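Local coordinates for protein ubiquinol-cytochrome C chaperone (Brucella abortus NCTC 8038, PDB 6RWT) that probably acts, as a bacterial homolog of the assembly factor Cbp3, as a chaperone for newly made cytochrome b during assembly of the respiratory chain's complex III, at residues A12-I24 / L71-V83. Sequence-based numbering, arbitrary orientation.
Sequences ANEAIVLRVYEVI and LAQEIADEFFKDV. With MG (magnesium ion), chain C.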
ATOM      1  N   ALA A  12      16.676  11.712 -11.538  1.00 23.05           N
ATOM      2  CA  ALA A  12      15.447  11.127 -12.089  1.00 25.14           C
ATOM      3  C   ALA A  12      14.787  10.160 -11.104  1.00 23.15           C
ATOM      4  O   ALA A  12      13.554  10.138 -10.981  1.00 24.81           O
ATOM      5  CB  ALA A  12      15.736  10.419 -13.404  1.00 26.00           C
ATOM      6  N   ASN A  13      15.613   9.388 -10.391  1.00 22.83           N
ATOM      7  CA  ASN A  13      15.130   8.444  -9.370  1.00 21.67           C
ATOM      8  C   ASN A  13      14.299   9.145  -8.302  1.00 21.06           C
ATOM      9  O   ASN A  13      13.221   8.668  -7.941  1.00 20.63           O
ATOM     10  CB  ASN A  13      16.296   7.709  -8.693  1.00 21.72           C
ATOM     11  CG  ASN A  13      15.825   6.703  -7.645  1.00 21.42           C
ATOM     12  OD1 ASN A  13      15.337   5.622  -7.984  1.00 22.29           O
ATOM     13  ND2 ASN A  13      15.974   7.057  -6.362  1.00 20.16           N
ATOM     14  N   GLU A  14      14.795  10.276  -7.813  1.00 21.36           N
ATOM     15  CA  GLU A  14      14.081  11.039  -6.783  1.00 22.47           C
ATOM     16  C   GLU A  14      12.724  11.541  -7.283  1.00 22.32           C
ATOM     17  O   GLU A  14      11.730  11.479  -6.548  1.00 23.03           O
ATOM     18  CB  GLU A  14      14.951  12.177  -6.234  1.00 21.61           C
ATOM     19  CG  GLU A  14      16.247  11.716  -5.549  1.00 21.60           C
ATOM     20  CD  GLU A  14      16.021  10.668  -4.468  1.00 21.63           C
ATOM     21  OE1 GLU A  14      16.516   9.535  -4.625  1.00 21.12           O
ATOM     22  OE2 GLU A  14      15.332  10.969  -3.467  1.00 25.09           O
ATOM     23  N   ALA A  15      12.680  12.012  -8.529  1.00 21.97           N
ATOM     24  CA  ALA A  15      11.415  12.420  -9.163  1.00 23.34           C
ATOM     25  C   ALA A  15      10.430  11.250  -9.331  1.00 22.82           C
ATOM     26  O   ALA A  15       9.236  11.411  -9.083  1.00 23.18           O
ATOM     27  CB  ALA A  15      11.684  13.097 -10.499  1.00 24.60           C
ATOM     28  N   ILE A  16      10.934  10.084  -9.732  1.00 20.90           N
ATOM     29  CA  ILE A  16      10.112   8.859  -9.860  1.00 21.90           C
ATOM     30  C   ILE A  16       9.520   8.412  -8.513  1.00 20.95           C
ATOM     31  O   ILE A  16       8.330   8.106  -8.426  1.00 21.54           O
ATOM     32  CB  ILE A  16      10.917   7.711 -10.529  1.00 21.83           C
ATOM     33  CG1 ILE A  16      11.167   8.047 -12.011  1.00 22.77           C
ATOM     34  CG2 ILE A  16      10.211   6.357 -10.408  1.00 22.99           C
ATOM     35  CD1 ILE A  16      12.247   7.213 -12.666  1.00 23.51           C
ATOM     36  N   VAL A  17      10.347   8.383  -7.468  1.00 19.75           N
ATOM     37  CA  VAL A  17       9.887   7.980  -6.129  1.00 19.97           C
ATOM     38  C   VAL A  17       8.762   8.917  -5.642  1.00 20.01           C
ATOM     39  O   VAL A  17       7.740   8.455  -5.134  1.00 20.00           O
ATOM     40  CB  VAL A  17      11.057   7.933  -5.114  1.00 20.66           C
ATOM     41  CG1 VAL A  17      10.557   7.742  -3.690  1.00 20.77           C
ATOM     42  CG2 VAL A  17      12.033   6.815  -5.473  1.00 21.26           C
ATOM     43  N   LEU A  18       8.945  10.223  -5.827  1.00 20.75           N
ATOM     44  CA  LEU A  18       7.935  11.199  -5.431  1.00 22.21           C
ATOM     45  C   LEU A  18       6.618  10.988  -6.178  1.00 21.59           C
ATOM     46  O   LEU A  18       5.545  10.991  -5.546  1.00 22.08           O
ATOM     47  CB  LEU A  18       8.435  12.634  -5.631  1.00 24.23           C
ATOM     48  CG  LEU A  18       7.469  13.780  -5.311  1.00 27.76           C
ATOM     49  CD1 LEU A  18       7.042  13.754  -3.849  1.00 29.09           C
ATOM     50  CD2 LEU A  18       8.117  15.111  -5.660  1.00 29.45           C
ATOM     51  N   ARG A  19       6.665  10.803  -7.500  0.50 22.48           N
ATOM     52  CA  ARG A  19       5.402  10.646  -8.245  0.50 22.91           C
ATOM     53  C   ARG A  19       4.707   9.321  -7.938  0.50 21.64           C
ATOM     54  O   ARG A  19       3.484   9.298  -7.779  0.50 21.91           O
ATOM     55  CB  ARG A  19       5.516  10.888  -9.761  0.50 25.88           C
ATOM     56  CG  ARG A  19       6.722  10.363 -10.501  0.50 28.56           C
ATOM     57  CD  ARG A  19       6.935  11.279 -11.701  0.50 31.27           C
ATOM     58  NE  ARG A  19       8.269  11.251 -12.300  0.50 33.45           N
ATOM     59  CZ  ARG A  19       8.618  10.440 -13.291  0.50 33.86           C
ATOM     60  NH1 ARG A  19       9.838  10.490 -13.792  0.50 35.12           N
ATOM     61  NH2 ARG A  19       7.745   9.569 -13.773  0.50 34.33           N
ATOM     62  N   VAL A  20       5.475   8.236  -7.819  1.00 20.75           N
ATOM     63  CA  VAL A  20       4.892   6.927  -7.447  1.00 19.36           C
ATOM     64  C   VAL A  20       4.225   6.995  -6.063  1.00 19.23           C
ATOM     65  O   VAL A  20       3.066   6.586  -5.912  1.00 19.24           O
ATOM     66  CB  VAL A  20       5.949   5.786  -7.518  1.00 20.33           C
ATOM     67  CG1 VAL A  20       5.450   4.486  -6.889  1.00 20.30           C
ATOM     68  CG2 VAL A  20       6.357   5.525  -8.959  1.00 20.22           C
ATOM     69  N   TYR A  21       4.931   7.549  -5.073  1.00 18.80           N
ATOM     70  CA  TYR A  21       4.378   7.658  -3.714  1.00 18.69           C
ATOM     71  C   TYR A  21       3.094   8.522  -3.692  1.00 18.13           C
ATOM     72  O   TYR A  21       2.101   8.167  -3.030  1.00 18.63           O
ATOM     73  CB  TYR A  21       5.444   8.156  -2.696  1.00 18.61           C
ATOM     74  CG  TYR A  21       5.029   7.880  -1.268  1.00 18.83           C
ATOM     75  CD1 TYR A  21       5.136   6.596  -0.725  1.00 18.97           C
ATOM     76  CD2 TYR A  21       4.486   8.875  -0.472  1.00 19.01           C
ATOM     77  CE1 TYR A  21       4.713   6.324   0.570  1.00 19.78           C
ATOM     78  CE2 TYR A  21       4.070   8.613   0.833  1.00 19.40           C
ATOM     79  CZ  TYR A  21       4.186   7.333   1.349  1.00 18.13           C
ATOM     80  OH  TYR A  21       3.765   7.050   2.635  1.00 19.35           O
ATOM     81  N   GLU A  22       3.098   9.630  -4.439  1.00 19.57           N
ATOM     82  CA  GLU A  22       1.915  10.499  -4.525  1.00 20.91           C
ATOM     83  C   GLU A  22       0.692   9.810  -5.150  1.00 19.44           C
ATOM     84  O   GLU A  22      -0.435  10.015  -4.680  1.00 19.97           O
ATOM     85  CB  GLU A  22       2.259  11.819  -5.230  1.00 24.68           C
ATOM     86  CG  GLU A  22       3.140  12.695  -4.345  1.00 29.40           C
ATOM     87  CD  GLU A  22       3.484  14.047  -4.939  1.00 36.48           C
ATOM     88  OE1 GLU A  22       3.545  14.192  -6.178  1.00 43.34           O
ATOM     89  OE2 GLU A  22       3.722  14.975  -4.141  1.00 44.01           O
ATOM     90  N   VAL A  23       0.917   8.965  -6.160  1.00 19.44           N
ATOM     91  CA  VAL A  23      -0.167   8.152  -6.743  1.00 20.29           C
ATOM     92  C   VAL A  23      -0.760   7.180  -5.713  1.00 18.49           C
ATOM     93  O   VAL A  23      -1.992   7.036  -5.623  1.00 18.91           O
ATOM     94  CB  VAL A  23       0.280   7.391  -8.017  1.00 21.56           C
ATOM     95  CG1 VAL A  23      -0.783   6.401  -8.491  1.00 21.52           C
ATOM     96  CG2 VAL A  23       0.571   8.374  -9.146  1.00 22.85           C
ATOM     97  N   ILE A  24       0.111   6.528  -4.939  1.00 18.99           N
ATOM     98  CA  ILE A  24      -0.323   5.580  -3.896  1.00 17.77           C
ATOM     99  C   ILE A  24      -1.160   6.308  -2.825  1.00 17.20           C
ATOM    100  O   ILE A  24      -2.248   5.838  -2.453  1.00 17.82           O
ATOM    101  CB  ILE A  24       0.888   4.836  -3.267  1.00 17.00           C
ATOM    102  CG1 ILE A  24       1.607   3.997  -4.329  1.00 17.64           C
ATOM    103  CG2 ILE A  24       0.442   3.937  -2.116  1.00 18.15           C
ATOM    104  CD1 ILE A  24       2.935   3.402  -3.896  1.00 17.35           C
ATOM    105  N   LEU A  71      12.955   0.150  -6.359  1.00 18.45           N
ATOM    106  CA  LEU A  71      11.777   1.021  -6.224  1.00 17.69           C
ATOM    107  C   LEU A  71      10.908   0.586  -5.026  1.00 16.59           C
ATOM    108  O   LEU A  71      10.420   1.436  -4.267  1.00 17.03           O
ATOM    109  CB  LEU A  71      10.955   1.052  -7.522  1.00 18.56           C
ATOM    110  CG  LEU A  71       9.734   1.983  -7.580  1.00 19.32           C
ATOM    111  CD1 LEU A  71      10.091   3.409  -7.181  1.00 19.35           C
ATOM    112  CD2 LEU A  71       9.093   1.950  -8.962  1.00 21.16           C
ATOM    113  N   ALA A  72      10.739  -0.726  -4.842  1.00 16.66           N
ATOM    114  CA  ALA A  72      10.002  -1.265  -3.677  1.00 16.93           C
ATOM    115  C   ALA A  72      10.655  -0.830  -2.353  1.00 17.14           C
ATOM    116  O   ALA A  72       9.957  -0.414  -1.428  1.00 17.62           O
ATOM    117  CB  ALA A  72       9.904  -2.789  -3.744  1.00 18.10           C
ATOM    118  N   GLN A  73      11.988  -0.912  -2.279  1.00 17.58           N
ATOM    119  CA  GLN A  73      12.737  -0.442  -1.101  1.00 18.99           C
ATOM    120  C   GLN A  73      12.486   1.058  -0.823  1.00 17.17           C
ATOM    121  O   GLN A  73      12.302   1.462   0.334  1.00 18.25           O
ATOM    122  CB  GLN A  73      14.249  -0.658  -1.285  1.00 22.61           C
ATOM    123  CG  GLN A  73      14.747  -2.097  -1.292  1.00 29.03           C
ATOM    124  CD  GLN A  73      16.266  -2.204  -1.492  1.00 35.81           C
ATOM    125  OE1 GLN A  73      16.918  -1.294  -2.029  1.00 41.55           O
ATOM    126  NE2 GLN A  73      16.832  -3.323  -1.056  1.00 42.85           N
ATOM    127  N   GLU A  74      12.489   1.868  -1.887  1.00 16.19           N
ATOM    128  CA  GLU A  74      12.231   3.314  -1.790  1.00 17.06           C
ATOM    129  C   GLU A  74      10.821   3.610  -1.266  1.00 16.75           C
ATOM    130  O   GLU A  74      10.651   4.469  -0.404  1.00 17.32           O
ATOM    131  CB  GLU A  74      12.411   4.006  -3.152  1.00 17.37           C
ATOM    132  CG  GLU A  74      13.842   4.041  -3.698  1.00 19.07           C
ATOM    133  CD  GLU A  74      14.677   5.222  -3.226  1.00 18.81           C
ATOM    134  OE1 GLU A  74      14.244   5.981  -2.321  1.00 19.54           O
ATOM    135  OE2 GLU A  74      15.797   5.399  -3.778  1.00 19.57           O
ATOM    136  N   ILE A  75       9.825   2.906  -1.802  0.50 16.30           N
ATOM    137  CA  ILE A  75       8.429   3.109  -1.393  0.50 16.58           C
ATOM    138  C   ILE A  75       8.221   2.672   0.065  0.50 16.08           C
ATOM    139  O   ILE A  75       7.564   3.379   0.839  0.50 16.50           O
ATOM    140  CB  ILE A  75       7.449   2.397  -2.354  0.50 18.63           C
ATOM    141  CG1 ILE A  75       7.478   3.084  -3.731  0.50 20.51           C
ATOM    142  CG2 ILE A  75       6.040   2.373  -1.767  0.50 20.26           C
ATOM    143  CD1 ILE A  75       7.239   4.581  -3.696  0.50 22.07           C
ATOM    144  N   ALA A  76       8.809   1.540   0.450  1.00 16.53           N
ATOM    145  CA  ALA A  76       8.795   1.095   1.851  1.00 16.96           C
ATOM    146  C   ALA A  76       9.448   2.124   2.792  1.00 16.10           C
ATOM    147  O   ALA A  76       8.886   2.442   3.838  1.00 17.77           O
ATOM    148  CB  ALA A  76       9.462  -0.271   1.994  1.00 17.28           C
ATOM    149  N   ASP A  77      10.589   2.684   2.385  1.00 18.44           N
ATOM    150  CA  ASP A  77      11.289   3.735   3.156  1.00 19.43           C
ATOM    151  C   ASP A  77      10.387   4.953   3.375  1.00 18.87           C
ATOM    152  O   ASP A  77      10.252   5.447   4.506  1.00 19.63           O
ATOM    153  CB  ASP A  77      12.583   4.168   2.432  1.00 21.32           C
ATOM    154  CG  ASP A  77      13.445   5.139   3.256  1.00 24.89           C
ATOM    155  OD1 ASP A  77      13.843   4.781   4.386  1.00 31.05           O
ATOM    156  OD2 ASP A  77      13.753   6.251   2.768  1.00 27.58           O
ATOM    157  N   GLU A  78       9.754   5.426   2.304  1.00 17.84           N
ATOM    158  CA  GLU A  78       8.856   6.596   2.404  1.00 18.94           C
ATOM    159  C   GLU A  78       7.635   6.301   3.291  1.00 18.14           C
ATOM    160  O   GLU A  78       7.217   7.155   4.093  1.00 19.18           O
ATOM    161  CB  GLU A  78       8.414   7.073   1.016  1.00 19.84           C
ATOM    162  CG  GLU A  78       9.513   7.682   0.144  1.00 22.38           C
ATOM    163  CD  GLU A  78      10.153   8.923   0.746  1.00 26.10           C
ATOM    164  OE1 GLU A  78       9.421   9.822   1.237  1.00 30.87           O
ATOM    165  OE2 GLU A  78      11.399   8.997   0.731  1.00 29.31           O
ATOM    166  N   PHE A  79       7.077   5.095   3.151  1.00 16.39           N
ATOM    167  CA  PHE A  79       5.942   4.633   3.979  1.00 16.60           C
ATOM    168  C   PHE A  79       6.281   4.633   5.470  1.00 16.45           C
ATOM    169  O   PHE A  79       5.555   5.206   6.266  1.00 16.71           O
ATOM    170  CB  PHE A  79       5.506   3.240   3.515  1.00 16.07           C
ATOM    171  CG  PHE A  79       4.487   2.566   4.402  1.00 15.27           C
ATOM    172  CD1 PHE A  79       3.197   3.068   4.534  1.00 15.63           C
ATOM    173  CD2 PHE A  79       4.813   1.387   5.073  1.00 16.17           C
ATOM    174  CE1 PHE A  79       2.263   2.412   5.322  1.00 16.47           C
ATOM    175  CE2 PHE A  79       3.883   0.729   5.860  1.00 16.05           C
ATOM    176  CZ  PHE A  79       2.604   1.242   5.984  1.00 15.81           C
ATOM    177  N   PHE A  80       7.408   4.036   5.847  1.00 16.70           N
ATOM    178  CA  PHE A  80       7.757   3.967   7.269  1.00 18.12           C
ATOM    179  C   PHE A  80       8.104   5.347   7.857  1.00 17.48           C
ATOM    180  O   PHE A  80       7.791   5.599   9.020  1.00 19.60           O
ATOM    181  CB  PHE A  80       8.840   2.906   7.536  1.00 18.13           C
ATOM    182  CG  PHE A  80       8.339   1.485   7.402  1.00 19.01           C
ATOM    183  CD1 PHE A  80       7.296   1.024   8.212  1.00 19.88           C
ATOM    184  CD2 PHE A  80       8.886   0.611   6.474  1.00 20.18           C
ATOM    185  CE1 PHE A  80       6.816  -0.275   8.100  1.00 20.10           C
ATOM    186  CE2 PHE A  80       8.413  -0.694   6.363  1.00 20.94           C
ATOM    187  CZ  PHE A  80       7.377  -1.134   7.173  1.00 20.72           C
ATOM    188  N   LYS A  81       8.694   6.251   7.061  1.00 18.62           N
ATOM    189  CA  LYS A  81       8.865   7.653   7.509  1.00 19.21           C
ATOM    190  C   LYS A  81       7.510   8.336   7.794  1.00 18.83           C
ATOM    191  O   LYS A  81       7.358   9.048   8.798  1.00 20.30           O
ATOM    192  CB  LYS A  81       9.675   8.474   6.497  1.00 21.45           C
ATOM    193  CG  LYS A  81      11.153   8.102   6.426  1.00 23.69           C
ATOM    194  CD  LYS A  81      11.997   9.050   5.569  1.00 27.97           C
ATOM    195  CE  LYS A  81      11.711   8.976   4.080  1.00 29.38           C
ATOM    196  NZ  LYS A  81      12.723   9.727   3.265  1.00 32.15           N
ATOM    197  N   ASP A  82       6.557   8.112   6.887  0.50 18.67           N
ATOM    198  CA  ASP A  82       5.173   8.580   7.003  0.50 19.29           C
ATOM    199  C   ASP A  82       4.504   8.067   8.288  0.50 18.43           C
ATOM    200  O   ASP A  82       3.958   8.845   9.072  0.50 19.65           O
ATOM    201  CB  ASP A  82       4.407   8.086   5.760  0.50 20.14           C
ATOM    202  CG  ASP A  82       3.083   8.780   5.547  0.50 22.14           C
ATOM    203  OD1 ASP A  82       2.410   9.133   6.530  0.50 25.04           O
ATOM    204  OD2 ASP A  82       2.699   8.935   4.368  0.50 21.41           O
ATOM    205  N   VAL A  83       4.568   6.755   8.504  1.00 17.67           N
ATOM    206  CA  VAL A  83       3.912   6.115   9.669  1.00 18.52           C
ATOM    207  C   VAL A  83       4.565   6.542  10.998  1.00 18.19           C
ATOM    208  O   VAL A  83       3.861   6.807  11.986  1.00 18.02           O
ATOM    209  CB  VAL A  83       3.822   4.578   9.548  1.00 20.20           C
ATOM    210  CG1 VAL A  83       3.044   4.004  10.724  1.00 22.63           C
ATOM    211  CG2 VAL A  83       3.093   4.169   8.277  1.00 21.48           C
TER
HETATM  212 MG    MG C 202      14.924   7.499  -1.113  1.00 22.80          MG
HETATM  213  O   HOH W   1      16.582   7.719  -2.540  1.00 20.86           O
HETATM  214  O   HOH W   2      13.907   9.027  -2.065  1.00 22.60           O
HETATM  215  O   HOH W   3      13.392   7.265   0.225  1.00 25.50           O
HETATM  216  O   HOH W   4      15.997   8.793   0.105  1.00 25.42           O
HETATM  217  O   HOH W   5      16.037   5.950  -0.110  1.00 21.89           O
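Y21 is one of two knobs in this helix crossing, lying in the hole formed by I75, E78, F79 and D82. A chi1 of -163° swings the ring away from its own backbone N and across helix 71-83; in the D82 conformer modelled, the hydroxyl donates to D82 OD2 at 2.8 Å, from the anti side and somewhat out of the carboxylate plane. CB of E78 sits over one face of the ring, 4.0 Å from its centroid, a CH-pi contact. The packing is reciprocal: I75, in the conformer modelled, is a knob among V17, V20, Y21 and I24, its CD1 3.7 Å from V20 CG1 and its CG2 meeting I24 CD1 tip to tip. L71 CD1 packs against V17 CG2 and I16 CG2.

Next to this core, N13, E14 and E74 form a polar edge. V17 CG2 packs on E74 CB at 3.7 Å, and N13 ND2 donates to E74 OE2 (3.1 Å) from above the carboxylate plane and also bonds E14 OE1. E74 OE1 coordinates a magnesium ion at 2.1 Å, and five waters complete its six-fold shell. One water bridges E14 and E74, probably easing the closeness of the two acids; another donates to D77 and E78, the latter salt-bridged to K81.

The axes approach to 10.2 Å and cross at -61°, a knobs-into-holes joint between helices 2-28 and 66-89 of an all-helical fold. I54 of helix 43-61 touches Y21, I24, I75 and F79, and F108 of helix 100-120 meets the F79 ring.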